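Local coordinates for neuroglobin (Symsagittifera roscoffensis, PDB 4B4Y), which binds haem in a globin fold, holds an oxygen molecule in its pocket, and probably carries or senses oxygen in nerve cells, at residues A[15-20]-A[81-86]; A[34-39]-A[48-53]; A[122-127]-A[131-136]. All blocks are in the same frame, centred on the assembly; numbering follows the deposited sequence.

Contact 1 (A[15-20]-A[81-86]); sequences SLIMED and DCLVDL
I17 and M18 reach the 81-86 segment by similar first torsions. In I17 (chi1 -62°) CG1 stands anti to the carbonyl carbon, which leaves CG2 beside that carbon and turned to L83, while CG1 faces L86. M18 begins in the same way, but its chain then bends at chi2 (-79°) and again at chi3, and this double bend carries SD and CE over to V84 although the CB itself does not point that way.

The I17 branches divide the work: CG2 lies 4.3 Å from L83 CB, and CG1 is 4.2 Å from L86 CD1, the I17 and L86 side chains crossing at about a right angle. M18 also crosses its partner squarely, with SD 3.7 Å from V84 CG2. The methyl CE sits very close to V84 O, too close for its exact place to be certain at this resolution.

In globin terms the contact joins the A helix, here helix 11-24, to the C-terminal end of the E helix, helix 66-83, where the chain turns into the EF corner. The side-chain contacts are apolar. I17 and L83 both also rest on W141 of helix 135-153, which underlies the buried half of the contact, and L86 leans on A144 of the same helix. On the more accessible half lie M18 and V84. D20, one turn along from I17, forms a salt bridge with K137 and a hydrogen bond with W141 NE1.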
loop_
_atom_site.group_PDB
_atom_site.type_symbol
_atom_site.label_atom_id
_atom_site.label_comp_id
_atom_site.label_asym_id
_atom_site.label_seq_id
_atom_site.Cartn_x
_atom_site.Cartn_y
_atom_site.Cartn_z
ATOM N N SER A 15 -23.495 -18.308 15.972
ATOM C CA SER A 15 -24.392 -18.993 15.062
ATOM C C SER A 15 -25.195 -17.978 14.220
ATOM O O SER A 15 -25.419 -18.180 13.011
ATOM C CB SER A 15 -25.385 -19.906 15.900
ATOM O OG SER A 15 -26.443 -20.325 15.000
ATOM N N LEU A 16 -25.726 -16.926 14.855
ATOM C CA LEU A 16 -26.471 -15.835 14.069
ATOM C C LEU A 16 -25.576 -15.238 12.965
ATOM O O LEU A 16 -26.017 -15.054 11.840
ATOM C CB LEU A 16 -26.966 -14.690 14.978
ATOM C CG LEU A 16 -28.043 -15.112 15.964
ATOM C CD1 LEU A 16 -28.250 -14.032 17.112
ATOM C CD2 LEU A 16 -29.356 -15.485 15.168
ATOM N N ILE A 17 -24.297 -15.004 13.284
ATOM C CA ILE A 17 -23.337 -14.525 12.283
ATOM C C ILE A 17 -23.162 -15.527 11.113
ATOM O O ILE A 17 -23.212 -15.146 9.913
ATOM C CB ILE A 17 -21.931 -14.345 12.890
ATOM C CG1 ILE A 17 -21.920 -13.298 13.993
ATOM C CG2 ILE A 17 -20.987 -14.002 11.773
ATOM C CD1 ILE A 17 -22.034 -11.914 13.469
ATOM N N MET A 18 -22.903 -16.805 11.460
ATOM C CA MET A 18 -22.750 -17.838 10.409
ATOM C C MET A 18 -23.986 -17.892 9.538
ATOM O O MET A 18 -23.883 -17.986 8.300
ATOM C CB MET A 18 -22.445 -19.225 11.001
ATOM C CG MET A 18 -21.063 -19.248 11.473
ATOM S SD MET A 18 -20.026 -19.471 10.027
ATOM C CE MET A 18 -18.767 -20.399 10.898
ATOM N N GLU A 19 -25.149 -17.717 10.147
ATOM C CA GLU A 19 -26.320 -17.711 9.301
ATOM C C GLU A 19 -26.294 -16.493 8.300
ATOM O O GLU A 19 -26.734 -16.624 7.142
ATOM C CB GLU A 19 -27.502 -17.629 10.214
ATOM C CG GLU A 19 -28.843 -17.432 9.612
ATOM C CD GLU A 19 -29.879 -17.219 10.760
ATOM O OE1 GLU A 19 -29.852 -17.955 11.806
ATOM O OE2 GLU A 19 -30.737 -16.323 10.643
ATOM N N ASP A 20 -25.720 -15.341 8.690
ATOM C CA ASP A 20 -25.629 -14.267 7.656
ATOM C C ASP A 20 -24.454 -14.471 6.719
ATOM O O ASP A 20 -24.545 -14.123 5.541
ATOM C CB ASP A 20 -25.633 -12.865 8.275
ATOM C CG ASP A 20 -26.866 -12.624 9.141
ATOM O OD1 ASP A 20 -27.983 -13.134 8.757
ATOM O OD2 ASP A 20 -26.723 -11.897 10.171
ATOM N N ASP A 81 -12.308 -14.602 7.569
ATOM C CA ASP A 81 -11.629 -15.513 8.424
ATOM C C ASP A 81 -11.949 -15.249 9.865
ATOM O O ASP A 81 -11.828 -16.178 10.730
ATOM C CB ASP A 81 -10.120 -15.317 8.275
ATOM C CG ASP A 81 -9.545 -16.020 7.061
ATOM O OD1 ASP A 81 -10.260 -16.736 6.307
ATOM O OD2 ASP A 81 -8.363 -15.736 6.839
ATOM N N CYS A 82 -12.202 -13.987 10.220
ATOM C CA CYS A 82 -12.461 -13.766 11.654
ATOM C C CYS A 82 -13.910 -14.194 11.953
ATOM O O CYS A 82 -14.165 -14.796 13.027
ATOM C CB CYS A 82 -12.299 -12.318 12.117
ATOM S SG CYS A 82 -10.697 -11.670 12.089
ATOM N N LEU A 83 -14.833 -13.873 11.041
ATOM C CA LEU A 83 -16.291 -14.003 11.304
ATOM C C LEU A 83 -16.659 -15.486 11.529
ATOM O O LEU A 83 -17.547 -15.849 12.329
ATOM C CB LEU A 83 -17.093 -13.482 10.106
ATOM C CG LEU A 83 -17.193 -11.922 9.802
ATOM C CD1 LEU A 83 -18.157 -11.708 8.547
ATOM C CD2 LEU A 83 -17.755 -11.295 11.023
ATOM N N VAL A 84 -15.902 -16.334 10.857
ATOM C CA VAL A 84 -16.244 -17.706 10.745
ATOM C C VAL A 84 -15.744 -18.420 12.019
ATOM O O VAL A 84 -16.227 -19.437 12.407
ATOM C CB VAL A 84 -15.759 -18.100 9.319
ATOM C CG1 VAL A 84 -14.521 -18.967 9.250
ATOM C CG2 VAL A 84 -16.903 -18.314 8.431
ATOM N N ASP A 85 -14.868 -17.802 12.784
ATOM C CA ASP A 85 -14.485 -18.408 14.064
ATOM C C ASP A 85 -14.074 -17.289 15.031
ATOM O O ASP A 85 -12.881 -17.079 15.311
ATOM C CB ASP A 85 -13.341 -19.428 13.858
ATOM C CG ASP A 85 -12.813 -20.061 15.201
ATOM O OD1 ASP A 85 -13.431 -19.938 16.314
ATOM O OD2 ASP A 85 -11.706 -20.641 15.137
ATOM N N LEU A 86 -15.063 -16.580 15.573
ATOM C CA LEU A 86 -14.766 -15.307 16.297
ATOM C C LEU A 86 -13.967 -15.490 17.530
ATOM O O LEU A 86 -13.062 -14.677 17.806
ATOM C CB LEU A 86 -16.016 -14.489 16.624
ATOM C CG LEU A 86 -16.498 -13.768 15.351
ATOM C CD1 LEU A 86 -17.997 -13.474 15.365
ATOM C CD2 LEU A 86 -15.661 -12.501 14.985
#

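Contact 2 (A[34-39]-A[48-53]); sequences DVLQQF and QIFPWA. With HEM (protoporphyrin IX containing Fe), chain B.
The F50 ring has W52 on one face and the haem on the other: W52 CZ2 stands 3.6 Å above its plane, displaced toward the rim, and the haem vinyl carbon CBC lies over the opposite side. F39 presents an edge instead, with F50 CZ close to its plane at 4.1 Å from CE2, and the vinyl carbon CAC of the haem in that plane too. The indole of W52 carries F50 CB over one face and the haem propionate at its edge. There NE1 donates an in-plane hydrogen bond of 2.8 Å to HEM O1D, bent to 132° at the hydrogen.

L36 spans both aromatic residues of the other segment, one methyl to each. Its CG is anti to the backbone N (chi1 -177°), which extends the branch toward them and lets the methyls part: CD1 meets F50 CZ at 3.9 Å and CD2 meets W52 CH2 at 4.1 Å, both obliquely to the rings.

F50 CE1 comes within 3.6 Å of the haem meso carbon CHD, and the side chain is about 4 Å from the bound oxygen molecule. By its place in the sequence F50 is the CD1 phenylalanine of globins, which wedges the haem in its pocket. A serine here would probably leave haem CBC and L36 CD1 without the ring they pack on, and open a gap beside the haem.

K107 of the second subunit hydrogen-bonds to the carbonyl oxygens of F50, P51 and A53. Within the chain, helix 28-42 packs on the CD corner that follows helix 46-49, and H71 of helix 66-83 meets the F50 ring edge-to-face and also touches L36.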
loop_
_atom_site.group_PDB
_atom_site.type_symbol
_atom_site.label_atom_id
_atom_site.label_comp_id
_atom_site.label_asym_id
_atom_site.label_seq_id
_atom_site.Cartn_x
_atom_site.Cartn_y
_atom_site.Cartn_z
ATOM N N ASP A 34 -19.091 -2.999 -2.074
ATOM C CA ASP A 34 -20.182 -2.097 -1.666
ATOM C C ASP A 34 -19.783 -1.373 -0.378
ATOM O O ASP A 34 -19.955 -0.206 -0.299
ATOM C CB ASP A 34 -21.517 -2.889 -1.395
ATOM C CG ASP A 34 -22.221 -3.308 -2.680
ATOM O OD1 ASP A 34 -21.843 -2.817 -3.780
ATOM O OD2 ASP A 34 -23.105 -4.223 -2.608
ATOM N N VAL A 35 -19.219 -2.088 0.584
ATOM C CA VAL A 35 -18.808 -1.511 1.823
ATOM C C VAL A 35 -17.713 -0.449 1.636
ATOM O O VAL A 35 -17.788 0.648 2.223
ATOM C CB VAL A 35 -18.269 -2.578 2.813
ATOM C CG1 VAL A 35 -17.593 -1.913 4.046
ATOM C CG2 VAL A 35 -19.402 -3.542 3.229
ATOM N N LEU A 36 -16.659 -0.807 0.892
ATOM C CA LEU A 36 -15.519 0.094 0.747
ATOM C C LEU A 36 -15.964 1.361 -0.082
ATOM O O LEU A 36 -15.493 2.478 0.174
ATOM C CB LEU A 36 -14.379 -0.688 -0.016
ATOM C CG LEU A 36 -13.027 0.048 -0.237
ATOM C CD1 LEU A 36 -12.480 0.479 1.079
ATOM C CD2 LEU A 36 -11.960 -0.897 -1.026
ATOM N N GLN A 37 -16.822 1.155 -1.086
ATOM C CA GLN A 37 -17.301 2.242 -1.896
ATOM C C GLN A 37 -18.154 3.229 -1.023
ATOM O O GLN A 37 -17.951 4.456 -1.068
ATOM C CB GLN A 37 -18.173 1.719 -3.056
ATOM C CG GLN A 37 -18.662 2.911 -3.899
ATOM C CD GLN A 37 -19.712 2.515 -4.966
ATOM O OE1 GLN A 37 -19.654 1.395 -5.553
ATOM N NE2 GLN A 37 -20.674 3.454 -5.245
ATOM N N GLN A 38 -19.034 2.703 -0.184
ATOM C CA GLN A 38 -19.859 3.600 0.653
ATOM C C GLN A 38 -18.912 4.286 1.643
ATOM O O GLN A 38 -19.087 5.481 1.943
ATOM C CB GLN A 38 -20.885 2.775 1.433
ATOM C CG GLN A 38 -21.893 3.666 2.283
ATOM C CD GLN A 38 -22.686 2.849 3.364
ATOM O OE1 GLN A 38 -22.588 1.584 3.419
ATOM N NE2 GLN A 38 -23.459 3.572 4.237
ATOM N N PHE A 39 -17.957 3.524 2.221
ATOM C CA PHE A 39 -17.017 4.102 3.209
ATOM C C PHE A 39 -16.270 5.320 2.607
ATOM O O PHE A 39 -16.099 6.358 3.281
ATOM C CB PHE A 39 -15.997 3.054 3.594
ATOM C CG PHE A 39 -14.982 3.487 4.629
ATOM C CD1 PHE A 39 -15.352 4.024 5.817
ATOM C CD2 PHE A 39 -13.625 3.281 4.394
ATOM C CE1 PHE A 39 -14.370 4.386 6.798
ATOM C CE2 PHE A 39 -12.663 3.592 5.332
ATOM C CZ PHE A 39 -13.001 4.156 6.520
ATOM N N GLN A 48 -7.075 10.496 0.706
ATOM C CA GLN A 48 -5.702 10.817 1.085
ATOM C C GLN A 48 -5.052 9.703 1.918
ATOM O O GLN A 48 -3.889 9.507 1.755
ATOM C CB GLN A 48 -5.553 12.126 1.881
ATOM C CG GLN A 48 -6.310 13.308 1.261
ATOM C CD GLN A 48 -6.270 13.384 -0.291
ATOM O OE1 GLN A 48 -5.200 13.121 -0.952
ATOM N NE2 GLN A 48 -7.460 13.743 -0.898
ATOM N N ILE A 49 -5.822 8.901 2.675
ATOM C CA ILE A 49 -5.248 7.831 3.518
ATOM C C ILE A 49 -4.916 6.542 2.715
ATOM O O ILE A 49 -3.843 5.996 2.849
ATOM C CB ILE A 49 -6.217 7.528 4.664
ATOM C CG1 ILE A 49 -6.411 8.816 5.489
ATOM C CG2 ILE A 49 -5.680 6.437 5.546
ATOM C CD1 ILE A 49 -7.750 8.818 6.350
ATOM N N PHE A 50 -5.804 6.081 1.829
ATOM C CA PHE A 50 -5.491 4.987 0.975
ATOM C C PHE A 50 -4.536 5.508 -0.121
ATOM O O PHE A 50 -4.886 6.355 -0.931
ATOM C CB PHE A 50 -6.737 4.428 0.320
ATOM C CG PHE A 50 -7.691 3.718 1.273
ATOM C CD1 PHE A 50 -7.267 2.598 2.003
ATOM C CD2 PHE A 50 -9.034 4.104 1.334
ATOM C CE1 PHE A 50 -8.133 1.896 2.872
ATOM C CE2 PHE A 50 -9.961 3.438 2.191
ATOM C CZ PHE A 50 -9.539 2.325 2.947
ATOM N N PRO A 51 -3.324 4.947 -0.190
ATOM C CA PRO A 51 -2.388 5.529 -1.167
ATOM C C PRO A 51 -2.830 5.296 -2.577
ATOM O O PRO A 51 -2.558 6.120 -3.395
ATOM C CB PRO A 51 -1.049 4.752 -0.944
ATOM C CG PRO A 51 -1.250 4.027 0.422
ATOM C CD PRO A 51 -2.766 3.799 0.554
ATOM N N TRP A 52 -3.462 4.174 -2.873
ATOM C CA TRP A 52 -3.859 3.897 -4.208
ATOM C C TRP A 52 -5.084 4.664 -4.671
ATOM O O TRP A 52 -5.486 4.560 -5.860
ATOM C CB TRP A 52 -4.149 2.419 -4.291
ATOM C CG TRP A 52 -4.989 1.948 -3.169
ATOM C CD1 TRP A 52 -4.565 1.357 -1.996
ATOM C CD2 TRP A 52 -6.452 2.038 -3.086
ATOM N NE1 TRP A 52 -5.720 1.023 -1.208
ATOM C CE2 TRP A 52 -6.855 1.426 -1.864
ATOM C CE3 TRP A 52 -7.444 2.523 -3.953
ATOM C CZ2 TRP A 52 -8.214 1.351 -1.468
ATOM C CZ3 TRP A 52 -8.773 2.432 -3.570
ATOM C CH2 TRP A 52 -9.149 1.838 -2.340
ATOM N N ALA A 53 -5.749 5.386 -3.764
ATOM C CA ALA A 53 -7.016 6.020 -4.145
ATOM C C ALA A 53 -6.700 7.270 -4.982
ATOM O O ALA A 53 -5.833 8.095 -4.608
ATOM C CB ALA A 53 -7.763 6.475 -2.846
HETATM C CHA HEM B . -4.516 -1.889 5.039
HETATM C CHB HEM B . -8.006 -4.624 6.897
HETATM C CHC HEM B . -9.850 -0.634 9.051
HETATM C CHD HEM B . -7.042 2.122 6.298
HETATM C C1A HEM B . -5.283 -2.982 5.363
HETATM C C2A HEM B . -4.968 -4.347 5.101
HETATM C C3A HEM B . -5.923 -5.094 5.597
HETATM C C4A HEM B . -6.842 -4.241 6.248
HETATM C CMA HEM B . -6.041 -6.658 5.587
HETATM C CAA HEM B . -3.680 -4.809 4.339
HETATM C CBA HEM B . -4.053 -5.032 2.890
HETATM C CGA HEM B . -2.836 -5.215 2.007
HETATM O O1A HEM B . -1.878 -5.906 2.330
HETATM O O2A HEM B . -2.811 -4.622 0.908
HETATM C C1B HEM B . -8.818 -3.794 7.700
HETATM C C2B HEM B . -9.892 -4.216 8.586
HETATM C C3B HEM B . -10.374 -3.148 9.198
HETATM C C4B HEM B . -9.663 -1.989 8.686
HETATM C CMB HEM B . -10.299 -5.704 8.765
HETATM C CAB HEM B . -11.550 -3.095 10.194
HETATM C CBB HEM B . -11.404 -3.606 11.420
HETATM C C1C HEM B . -9.305 0.461 8.416
HETATM C C2C HEM B . -9.800 1.851 8.456
HETATM C C3C HEM B . -9.079 2.581 7.629
HETATM C C4C HEM B . -8.084 1.705 7.083
HETATM C CMC HEM B . -11.029 2.353 9.257
HETATM C CAC HEM B . -9.225 4.130 7.370
HETATM C CBC HEM B . -8.941 4.582 6.143
HETATM C C1D HEM B . -5.977 1.353 5.865
HETATM C C2D HEM B . -4.702 1.830 5.304
HETATM C C3D HEM B . -4.014 0.570 4.955
HETATM C C4D HEM B . -4.868 -0.557 5.254
HETATM C CMD HEM B . -4.189 3.246 5.025
HETATM C CAD HEM B . -2.691 0.407 4.209
HETATM C CBD HEM B . -4.011 0.433 3.356
HETATM C CGD HEM B . -3.490 0.277 2.055
HETATM O O1D HEM B . -4.306 0.521 1.142
HETATM O O2D HEM B . -2.251 -0.031 2.099
HETATM N NA HEM B . -6.418 -2.964 6.073
HETATM N NB HEM B . -8.719 -2.461 7.810
HETATM N NC HEM B . -8.279 0.417 7.556
HETATM N ND HEM B . -5.957 -0.038 5.876
HETATM FE FE HEM B . -7.282 -1.260 6.823
#

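Contact 3 (A[122-127]-A[131-136]); sequences TQVVKR and AKWSEE
V125 sets one methyl over a face of the W133 indole, and V124 reaches the benzene part of the same indole, at CZ3. The V125 CG2 atom lies 3.6 Å from the centroid of the five-membered ring and only 18° off its normal, a CH-pi contact over the face. Its nearest ring atom, W133 CE2, is 3.4 Å away, the methyl being displaced toward the CE2-NE1 side of that ring. V124 approaches differently: its CG1 comes obliquely to the six-membered ring, 3.6 Å from W133 CZ3. Both valines cross the tryptophan side chain at about a right angle.

The indole is delivered by an extended first torsion, W133 CG being anti to the backbone N (chi1 -175°), which swings the ring back from the loop onto the last turns of helix 111-127. Neighbouring residues of one helix thus share one indole, V125 from the more exposed side and V124 from the buried one.

W133 also meets W141, to which V124 turns as well. The residue after it, S134, is the N-cap of helix 135-153: its OG accepts from K137 N. W133 packs the loop before helix 135-153 against the end of helix 111-127, at the GH corner of the globin fold.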
loop_
_atom_site.group_PDB
_atom_site.type_symbol
_atom_site.label_atom_id
_atom_site.label_comp_id
_atom_site.label_asym_id
_atom_site.label_seq_id
_atom_site.Cartn_x
_atom_site.Cartn_y
_atom_site.Cartn_z
ATOM N N THR A 122 -24.631 -1.544 7.420
ATOM C CA THR A 122 -25.586 -1.114 6.413
ATOM C C THR A 122 -25.678 -2.081 5.240
ATOM O O THR A 122 -26.801 -2.324 4.700
ATOM C CB THR A 122 -25.217 0.342 5.799
ATOM O OG1 THR A 122 -25.522 1.341 6.768
ATOM C CG2 THR A 122 -26.031 0.617 4.510
ATOM N N GLN A 123 -24.504 -2.499 4.710
ATOM C CA GLN A 123 -24.511 -3.485 3.573
ATOM C C GLN A 123 -24.973 -4.836 4.056
ATOM O O GLN A 123 -25.652 -5.476 3.315
ATOM C CB GLN A 123 -23.141 -3.597 2.877
ATOM C CG GLN A 123 -22.665 -2.205 2.405
ATOM C CD GLN A 123 -23.622 -1.554 1.426
ATOM O OE1 GLN A 123 -23.705 -0.328 1.373
ATOM N NE2 GLN A 123 -24.285 -2.341 0.623
ATOM N N VAL A 124 -24.702 -5.234 5.315
ATOM C CA VAL A 124 -25.300 -6.492 5.846
ATOM C C VAL A 124 -26.818 -6.406 5.853
ATOM O O VAL A 124 -27.507 -7.245 5.222
ATOM C CB VAL A 124 -24.752 -6.903 7.243
ATOM C CG1 VAL A 124 -25.581 -8.120 7.786
ATOM C CG2 VAL A 124 -23.272 -7.252 7.159
ATOM N N VAL A 125 -27.369 -5.288 6.371
ATOM C CA VAL A 125 -28.840 -5.104 6.344
ATOM C C VAL A 125 -29.364 -5.128 4.935
ATOM O O VAL A 125 -30.501 -5.669 4.634
ATOM C CB VAL A 125 -29.274 -3.865 7.103
ATOM C CG1 VAL A 125 -30.777 -3.469 6.797
ATOM C CG2 VAL A 125 -29.105 -4.089 8.574
ATOM N N LYS A 126 -28.579 -4.601 4.005
ATOM C CA LYS A 126 -29.137 -4.633 2.615
ATOM C C LYS A 126 -29.237 -6.076 2.059
ATOM O O LYS A 126 -30.093 -6.325 1.254
ATOM C CB LYS A 126 -28.294 -3.785 1.603
ATOM C CG LYS A 126 -28.530 -2.174 1.785
ATOM C CD LYS A 126 -27.394 -1.387 1.031
ATOM C CE LYS A 126 -27.643 0.154 0.722
ATOM N NZ LYS A 126 -26.427 0.915 -0.092
ATOM N N ARG A 127 -28.325 -6.994 2.453
ATOM C CA ARG A 127 -28.288 -8.321 1.829
ATOM C C ARG A 127 -29.168 -9.311 2.620
ATOM O O ARG A 127 -29.637 -10.239 2.037
ATOM C CB ARG A 127 -26.849 -8.888 1.744
ATOM C CG ARG A 127 -25.771 -7.996 1.040
ATOM C CD ARG A 127 -25.770 -8.236 -0.376
ATOM N NE ARG A 127 -24.826 -7.420 -1.181
ATOM C CZ ARG A 127 -24.675 -7.636 -2.505
ATOM N NH1 ARG A 127 -25.382 -8.634 -3.102
ATOM N NH2 ARG A 127 -23.886 -6.868 -3.272
ATOM N N ALA A 131 -37.261 -10.003 7.254
ATOM C CA ALA A 131 -37.735 -11.034 8.236
ATOM C C ALA A 131 -36.598 -11.624 9.099
ATOM O O ALA A 131 -36.745 -11.780 10.310
ATOM C CB ALA A 131 -38.529 -12.163 7.471
ATOM N N LYS A 132 -35.419 -11.789 8.530
ATOM C CA LYS A 132 -34.330 -12.309 9.342
ATOM C C LYS A 132 -33.533 -11.306 10.147
ATOM O O LYS A 132 -32.881 -11.692 11.092
ATOM C CB LYS A 132 -33.361 -13.062 8.431
ATOM C CG LYS A 132 -34.005 -14.386 7.813
ATOM C CD LYS A 132 -33.777 -15.530 8.801
ATOM C CE LYS A 132 -34.276 -16.885 8.244
ATOM N NZ LYS A 132 -35.087 -17.598 9.301
ATOM N N TRP A 133 -33.517 -10.027 9.794
ATOM C CA TRP A 133 -32.633 -9.114 10.547
ATOM C C TRP A 133 -33.255 -8.815 11.896
ATOM O O TRP A 133 -34.466 -8.717 11.989
ATOM C CB TRP A 133 -32.358 -7.831 9.707
ATOM C CG TRP A 133 -31.367 -6.940 10.419
ATOM C CD1 TRP A 133 -31.632 -5.733 11.000
ATOM C CD2 TRP A 133 -29.981 -7.202 10.657
ATOM N NE1 TRP A 133 -30.507 -5.218 11.543
ATOM C CE2 TRP A 133 -29.468 -6.099 11.350
ATOM C CE3 TRP A 133 -29.109 -8.207 10.256
ATOM C CZ2 TRP A 133 -28.100 -5.987 11.717
ATOM C CZ3 TRP A 133 -27.807 -8.135 10.637
ATOM C CH2 TRP A 133 -27.298 -7.017 11.394
ATOM N N SER A 134 -32.479 -8.630 12.959
ATOM C CA SER A 134 -33.112 -8.466 14.237
ATOM C C SER A 134 -32.159 -7.709 15.104
ATOM O O SER A 134 -30.962 -7.632 14.810
ATOM C CB SER A 134 -33.359 -9.885 14.893
ATOM O OG SER A 134 -32.089 -10.441 15.270
ATOM N N GLU A 135 -32.646 -7.241 16.231
ATOM C CA GLU A 135 -31.810 -6.583 17.198
ATOM C C GLU A 135 -30.628 -7.435 17.666
ATOM O O GLU A 135 -29.486 -6.896 17.853
ATOM C CB GLU A 135 -32.632 -6.155 18.437
ATOM C CG GLU A 135 -31.773 -5.388 19.499
ATOM C CD GLU A 135 -32.552 -4.960 20.811
ATOM O OE1 GLU A 135 -33.750 -5.267 21.038
ATOM O OE2 GLU A 135 -31.913 -4.310 21.627
ATOM N N GLU A 136 -30.892 -8.730 17.919
ATOM C CA GLU A 136 -29.843 -9.675 18.357
ATOM C C GLU A 136 -28.799 -9.854 17.281
ATOM O O GLU A 136 -27.657 -9.944 17.603
ATOM C CB GLU A 136 -30.423 -11.105 18.688
ATOM C CG GLU A 136 -31.277 -11.128 19.960
ATOM C CD GLU A 136 -32.810 -10.733 19.764
ATOM O OE1 GLU A 136 -33.327 -10.475 18.618
ATOM O OE2 GLU A 136 -33.491 -10.669 20.830
#

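Overall arrangement
Contact 2 alone of the three lines the haem pocket. Contact 1 lies on the other side of the chain's centre, about 25 Å away between centres, although the side chain of L83 still comes within about 9 Å of the haem; V124 of contact 3 is about 13 Å from it. Contact 3 touches both others. With contact 1, at 14 Å between centres, it meets through K132 on E19, W133 on D20 and E136 on L16. Contact 2, 23 Å away, is tied to it by the salt bridge from R127 NH2 to D34 OD2, 2.8 Å, and by Q123 against V35. Helix 28-42 thereby links the GH corner to the haem side.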